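Local atomic coordinates of DNA polymerase sliding clamp 3 (Sulfolobus tokodaii, PDB entry 3AIZ), a protein that serves as one subunit of a ring that encircles DNA and slides along it, tethering DNA polymerase and other DNA-processing proteins during replication. Residues V202-E216 and L227-I241. Numbering follows the deposited sequence.
Sequences VVNTSKMRKPSDTVE and LRYNLPQGGYADFYI
The ring of Tyr-229 is sandwiched: Met-208 CB lies over one face, 3.8 Å from the ring centroid, and Val-215 CG2 over the opposite face. Its OH donates to Thr-205 OG1 at 2.7 Å, and OG1 in turn donates to Val-202 O, 2.7 Å away, so the phenol is tied, through Thr-205, to the end of helix 199-203. With OG1 between backbone N and carbonyl carbon (chi1 68°), Thr-205 turns its methyl CG2 onto a face of Phe-239. Met-208, bent at chi2 and chi3, brings CE to Ala-237 CB at 3.8 Å. At the edge of the tyrosine ring sits Ser-212 OG, which donates to Asn-230 O at 2.7 Å and is also hydrogen-bonded to Thr-136. Further out, Val-202 CG2 meets Ile-241 CD1. Backbone pairing fixes the register: Val-215 faces Tyr-229 as a non-hydrogen-bonded antiparallel pair, while Glu-216 and Arg-228 exchange two backbone N-H...O bonds. Arg-228 grips Asp-238 side-on through NE and NH2. The hairpin 214-220/223-231, in the C-terminal PCNA domain, lies mid-sheet between strands 130-135 and 235-241; the latter pairs with 45-52, carrying the sheet into the N-terminal domain, as in the PCNA family. Helix 136-149 meets Tyr-229 and Val-202, helix 8-18 Met-208 and Pro-211.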
loop_
_atom_site.group_PDB
_atom_site.type_symbol
_atom_site.label_atom_id
_atom_site.label_comp_id
_atom_site.label_asym_id
_atom_site.label_seq_id
_atom_site.Cartn_x
_atom_site.Cartn_y
_atom_site.Cartn_z
ATOM N N VAL C 202 21.668 2.866 22.115
ATOM C CA VAL C 202 22.019 1.607 21.469
ATOM C C VAL C 202 21.586 1.624 20.011
ATOM O O VAL C 202 22.374 1.331 19.112
ATOM C CB VAL C 202 21.363 0.400 22.167
ATOM C CG1 VAL C 202 21.628 -0.875 21.380
ATOM C CG2 VAL C 202 21.870 0.269 23.595
ATOM N N VAL C 203 20.324 1.976 19.789
ATOM C CA VAL C 203 19.744 2.007 18.452
ATOM C C VAL C 203 20.535 2.883 17.481
ATOM O O VAL C 203 20.741 2.510 16.327
ATOM C CB VAL C 203 18.283 2.488 18.491
ATOM C CG1 VAL C 203 17.782 2.772 17.088
ATOM C CG2 VAL C 203 17.407 1.454 19.182
ATOM N N ASN C 204 20.979 4.041 17.957
ATOM C CA ASN C 204 21.677 5.003 17.108
ATOM C C ASN C 204 23.025 4.517 16.572
ATOM O O ASN C 204 23.714 5.251 15.864
ATOM C CB ASN C 204 21.846 6.339 17.837
ATOM C CG ASN C 204 20.537 7.089 17.993
ATOM O OD1 ASN C 204 19.548 6.783 17.326
ATOM N ND2 ASN C 204 20.526 8.084 18.873
ATOM N N THR C 205 23.397 3.286 16.904
ATOM C CA THR C 205 24.646 2.715 16.409
ATOM C C THR C 205 24.389 1.763 15.244
ATOM O O THR C 205 25.315 1.156 14.708
ATOM C CB THR C 205 25.420 1.969 17.519
ATOM O OG1 THR C 205 24.696 0.796 17.912
ATOM C CG2 THR C 205 25.615 2.866 18.729
ATOM N N SER C 206 23.123 1.644 14.856
ATOM C CA SER C 206 22.720 0.721 13.799
ATOM C C SER C 206 23.343 1.043 12.438
ATOM O O SER C 206 23.570 0.145 11.627
ATOM C CB SER C 206 21.194 0.676 13.685
ATOM O OG SER C 206 20.654 1.977 13.518
ATOM N N LYS C 207 23.619 2.319 12.187
ATOM C CA LYS C 207 24.211 2.723 10.914
ATOM C C LYS C 207 25.676 2.308 10.785
ATOM O O LYS C 207 26.388 2.791 9.905
ATOM C CB LYS C 207 24.049 4.229 10.681
ATOM C CG LYS C 207 22.754 4.602 9.967
ATOM C CD LYS C 207 22.640 6.102 9.733
ATOM C CE LYS C 207 21.974 6.806 10.904
ATOM N NZ LYS C 207 22.724 6.627 12.178
ATOM N N MET C 208 26.119 1.416 11.668
ATOM C CA MET C 208 27.449 0.826 11.561
ATOM C C MET C 208 27.379 -0.456 10.738
ATOM O O MET C 208 28.390 -1.123 10.515
ATOM C CB MET C 208 28.026 0.529 12.948
ATOM C CG MET C 208 28.454 1.760 13.733
ATOM S SD MET C 208 29.868 2.612 13.003
ATOM C CE MET C 208 31.051 1.271 12.895
ATOM N N ARG C 209 26.171 -0.788 10.292
ATOM C CA ARG C 209 25.918 -1.995 9.510
ATOM C C ARG C 209 26.954 -2.233 8.414
ATOM O O ARG C 209 27.673 -3.231 8.437
ATOM C CB ARG C 209 24.522 -1.931 8.888
ATOM C CG ARG C 209 24.231 -3.039 7.887
ATOM C CD ARG C 209 22.888 -2.814 7.212
ATOM N NE ARG C 209 21.849 -2.515 8.193
ATOM C CZ ARG C 209 21.126 -3.438 8.818
ATOM N NH1 ARG C 209 20.203 -3.075 9.701
ATOM N NH2 ARG C 209 21.325 -4.725 8.560
ATOM N N LYS C 210 27.020 -1.316 7.456
ATOM C CA LYS C 210 27.908 -1.469 6.306
ATOM C C LYS C 210 29.392 -1.582 6.671
ATOM O O LYS C 210 30.052 -2.548 6.284
ATOM C CB LYS C 210 27.688 -0.336 5.299
ATOM C CG LYS C 210 26.317 -0.345 4.644
ATOM C CD LYS C 210 26.159 0.822 3.683
ATOM C CE LYS C 210 27.291 0.859 2.667
ATOM N NZ LYS C 210 27.371 -0.400 1.875
ATOM N N PRO C 211 29.923 -0.597 7.416
ATOM C CA PRO C 211 31.360 -0.569 7.716
ATOM C C PRO C 211 31.827 -1.762 8.546
ATOM O O PRO C 211 32.920 -2.276 8.314
ATOM C CB PRO C 211 31.525 0.718 8.533
ATOM C CG PRO C 211 30.315 1.527 8.241
ATOM C CD PRO C 211 29.218 0.544 8.020
ATOM N N SER C 212 31.008 -2.191 9.501
ATOM C CA SER C 212 31.418 -3.214 10.457
ATOM C C SER C 212 30.985 -4.619 10.043
ATOM O O SER C 212 29.823 -4.850 9.714
ATOM C CB SER C 212 30.874 -2.884 11.851
ATOM O OG SER C 212 31.367 -3.786 12.826
ATOM N N ASP C 213 31.932 -5.553 10.066
ATOM C CA ASP C 213 31.643 -6.948 9.748
ATOM C C ASP C 213 31.020 -7.671 10.941
ATOM O O ASP C 213 29.908 -8.191 10.850
ATOM C CB ASP C 213 32.910 -7.671 9.276
ATOM C CG ASP C 213 34.134 -7.328 10.118
ATOM O OD1 ASP C 213 34.283 -7.887 11.229
ATOM O OD2 ASP C 213 34.954 -6.501 9.661
ATOM N N THR C 214 31.741 -7.695 12.058
ATOM C CA THR C 214 31.241 -8.314 13.280
ATOM C C THR C 214 31.211 -7.304 14.423
ATOM O O THR C 214 31.940 -6.314 14.407
ATOM C CB THR C 214 32.095 -9.529 13.697
ATOM O OG1 THR C 214 33.421 -9.099 14.032
ATOM C CG2 THR C 214 32.163 -10.547 12.567
ATOM N N VAL C 215 30.362 -7.560 15.414
ATOM C CA VAL C 215 30.230 -6.668 16.559
ATOM C C VAL C 215 30.355 -7.434 17.871
ATOM O O VAL C 215 29.747 -8.489 18.045
ATOM C CB VAL C 215 28.884 -5.911 16.533
ATOM C CG1 VAL C 215 27.723 -6.888 16.408
ATOM C CG2 VAL C 215 28.734 -5.045 17.775
ATOM N N GLU C 216 31.150 -6.899 18.791
ATOM C CA GLU C 216 31.336 -7.527 20.094
ATOM C C GLU C 216 30.525 -6.807 21.162
ATOM O O GLU C 216 30.661 -5.600 21.353
ATOM C CB GLU C 216 32.819 -7.565 20.468
ATOM C CG GLU C 216 33.670 -8.362 19.490
ATOM C CD GLU C 216 35.149 -8.328 19.829
ATOM O OE1 GLU C 216 35.486 -8.297 21.032
ATOM O OE2 GLU C 216 35.973 -8.338 18.888
ATOM N N LEU C 227 29.724 -1.742 23.066
ATOM C CA LEU C 227 29.506 -2.246 21.720
ATOM C C LEU C 227 30.727 -1.931 20.870
ATOM O O LEU C 227 30.989 -0.772 20.549
ATOM C CB LEU C 227 28.262 -1.616 21.097
ATOM C CG LEU C 227 26.921 -1.897 21.772
ATOM C CD1 LEU C 227 25.818 -1.071 21.130
ATOM C CD2 LEU C 227 26.590 -3.380 21.718
ATOM N N ARG C 228 31.487 -2.963 20.523
ATOM C CA ARG C 228 32.639 -2.783 19.652
ATOM C C ARG C 228 32.323 -3.268 18.252
ATOM O O ARG C 228 32.275 -4.471 17.998
ATOM C CB ARG C 228 33.864 -3.525 20.188
ATOM C CG ARG C 228 34.914 -3.793 19.120
ATOM C CD ARG C 228 36.229 -4.255 19.713
ATOM N NE ARG C 228 36.869 -3.201 20.494
ATOM C CZ ARG C 228 38.149 -3.211 20.848
ATOM N NH1 ARG C 228 38.928 -4.220 20.483
ATOM N NH2 ARG C 228 38.652 -2.211 21.560
ATOM N N TYR C 229 32.098 -2.327 17.344
ATOM C CA TYR C 229 31.893 -2.666 15.948
ATOM C C TYR C 229 33.241 -2.822 15.262
ATOM O O TYR C 229 33.911 -1.836 14.959
ATOM C CB TYR C 229 31.054 -1.599 15.251
ATOM C CG TYR C 229 29.605 -1.588 15.677
ATOM C CD1 TYR C 229 29.163 -0.743 16.686
ATOM C CD2 TYR C 229 28.677 -2.423 15.068
ATOM C CE1 TYR C 229 27.837 -0.726 17.075
ATOM C CE2 TYR C 229 27.350 -2.414 15.452
ATOM C CZ TYR C 229 26.935 -1.564 16.455
ATOM O OH TYR C 229 25.614 -1.554 16.839
ATOM N N ASN C 230 33.640 -4.069 15.035
ATOM C CA ASN C 230 34.919 -4.363 14.403
ATOM C C ASN C 230 35.022 -3.779 13.001
ATOM O O ASN C 230 34.053 -3.779 12.241
ATOM C CB ASN C 230 35.162 -5.872 14.360
ATOM C CG ASN C 230 35.301 -6.482 15.742
ATOM O OD1 ASN C 230 34.782 -7.566 16.006
ATOM N ND2 ASN C 230 36.002 -5.785 16.631
ATOM N N LEU C 231 36.207 -3.281 12.667
ATOM C CA LEU C 231 36.465 -2.723 11.348
ATOM C C LEU C 231 37.606 -3.478 10.683
ATOM O O LEU C 231 38.432 -4.084 11.365
ATOM C CB LEU C 231 36.817 -1.239 11.459
ATOM C CG LEU C 231 35.715 -0.313 11.972
ATOM C CD1 LEU C 231 36.274 1.068 12.263
ATOM C CD2 LEU C 231 34.569 -0.237 10.971
ATOM N N PRO C 232 37.651 -3.450 9.344
ATOM C CA PRO C 232 38.726 -4.103 8.591
ATOM C C PRO C 232 40.107 -3.660 9.068
ATOM O O PRO C 232 40.256 -2.560 9.600
ATOM C CB PRO C 232 38.485 -3.621 7.159
ATOM C CG PRO C 232 37.022 -3.362 7.100
ATOM C CD PRO C 232 36.642 -2.843 8.457
ATOM N N GLN C 233 41.101 -4.522 8.879
ATOM C CA GLN C 233 42.480 -4.211 9.240
ATOM C C GLN C 233 42.640 -3.905 10.726
ATOM O O GLN C 233 43.363 -2.985 11.106
ATOM C CB GLN C 233 43.009 -3.050 8.395
ATOM C CG GLN C 233 42.869 -3.270 6.896
ATOM C CD GLN C 233 43.563 -4.534 6.424
ATOM O OE1 GLN C 233 44.598 -4.929 6.965
ATOM N NE2 GLN C 233 42.996 -5.177 5.408
ATOM N N GLY C 234 41.957 -4.682 11.562
ATOM C CA GLY C 234 42.109 -4.582 13.002
ATOM C C GLY C 234 41.569 -3.305 13.616
ATOM O O GLY C 234 41.920 -2.956 14.743
ATOM N N GLY C 235 40.715 -2.605 12.878
ATOM C CA GLY C 235 40.110 -1.385 13.378
ATOM C C GLY C 235 38.908 -1.679 14.249
ATOM O O GLY C 235 38.506 -2.833 14.388
ATOM N N TYR C 236 38.334 -0.639 14.843
ATOM C CA TYR C 236 37.147 -0.807 15.672
ATOM C C TYR C 236 36.455 0.516 15.983
ATOM O O TYR C 236 37.047 1.590 15.858
ATOM C CB TYR C 236 37.491 -1.541 16.973
ATOM C CG TYR C 236 38.548 -0.857 17.812
ATOM C CD1 TYR C 236 38.220 0.198 18.655
ATOM C CD2 TYR C 236 39.873 -1.268 17.765
ATOM C CE1 TYR C 236 39.183 0.827 19.422
ATOM C CE2 TYR C 236 40.843 -0.645 18.530
ATOM C CZ TYR C 236 40.493 0.400 19.357
ATOM O OH TYR C 236 41.455 1.023 20.121
ATOM N N ALA C 237 35.192 0.421 16.381
ATOM C CA ALA C 237 34.416 1.572 16.817
ATOM C C ALA C 237 33.721 1.227 18.128
ATOM O O ALA C 237 32.706 0.532 18.135
ATOM C CB ALA C 237 33.399 1.962 15.757
ATOM N N ASP C 238 34.274 1.703 19.237
ATOM C CA ASP C 238 33.740 1.377 20.554
ATOM C C ASP C 238 32.669 2.361 21.008
ATOM O O ASP C 238 32.841 3.576 20.904
ATOM C CB ASP C 238 34.863 1.315 21.592
ATOM C CG ASP C 238 35.762 0.106 21.409
ATOM O OD1 ASP C 238 35.379 -0.814 20.656
ATOM O OD2 ASP C 238 36.850 0.074 22.023
ATOM N N PHE C 239 31.565 1.824 21.515
ATOM C CA PHE C 239 30.507 2.641 22.093
ATOM C C PHE C 239 30.240 2.218 23.534
ATOM O O PHE C 239 29.720 1.130 23.783
ATOM C CB PHE C 239 29.227 2.532 21.263
ATOM C CG PHE C 239 29.349 3.103 19.880
ATOM C CD1 PHE C 239 29.925 2.366 18.858
ATOM C CD2 PHE C 239 28.886 4.377 19.599
ATOM C CE1 PHE C 239 30.038 2.890 17.585
ATOM C CE2 PHE C 239 28.997 4.906 18.327
ATOM C CZ PHE C 239 29.573 4.161 17.319
ATOM N N TYR C 240 30.610 3.075 24.480
ATOM C CA TYR C 240 30.350 2.817 25.891
ATOM C C TYR C 240 29.086 3.543 26.333
ATOM O O TYR C 240 29.052 4.773 26.375
ATOM C CB TYR C 240 31.535 3.263 26.752
ATOM C CG TYR C 240 32.830 2.545 26.444
ATOM C CD1 TYR C 240 33.622 2.936 25.373
ATOM C CD2 TYR C 240 33.262 1.485 27.227
ATOM C CE1 TYR C 240 34.807 2.287 25.089
ATOM C CE2 TYR C 240 34.449 0.829 26.950
ATOM C CZ TYR C 240 35.217 1.235 25.879
ATOM O OH TYR C 240 36.398 0.591 25.593
ATOM N N ILE C 241 28.051 2.780 26.665
ATOM C CA ILE C 241 26.781 3.358 27.085
ATOM C C ILE C 241 26.543 3.147 28.578
ATOM O O ILE C 241 26.597 2.021 29.070
ATOM C CB ILE C 241 25.608 2.768 26.284
ATOM C CG1 ILE C 241 25.892 2.873 24.785
ATOM C CG2 ILE C 241 24.308 3.472 26.641
ATOM C CD1 ILE C 241 24.804 2.297 23.915
#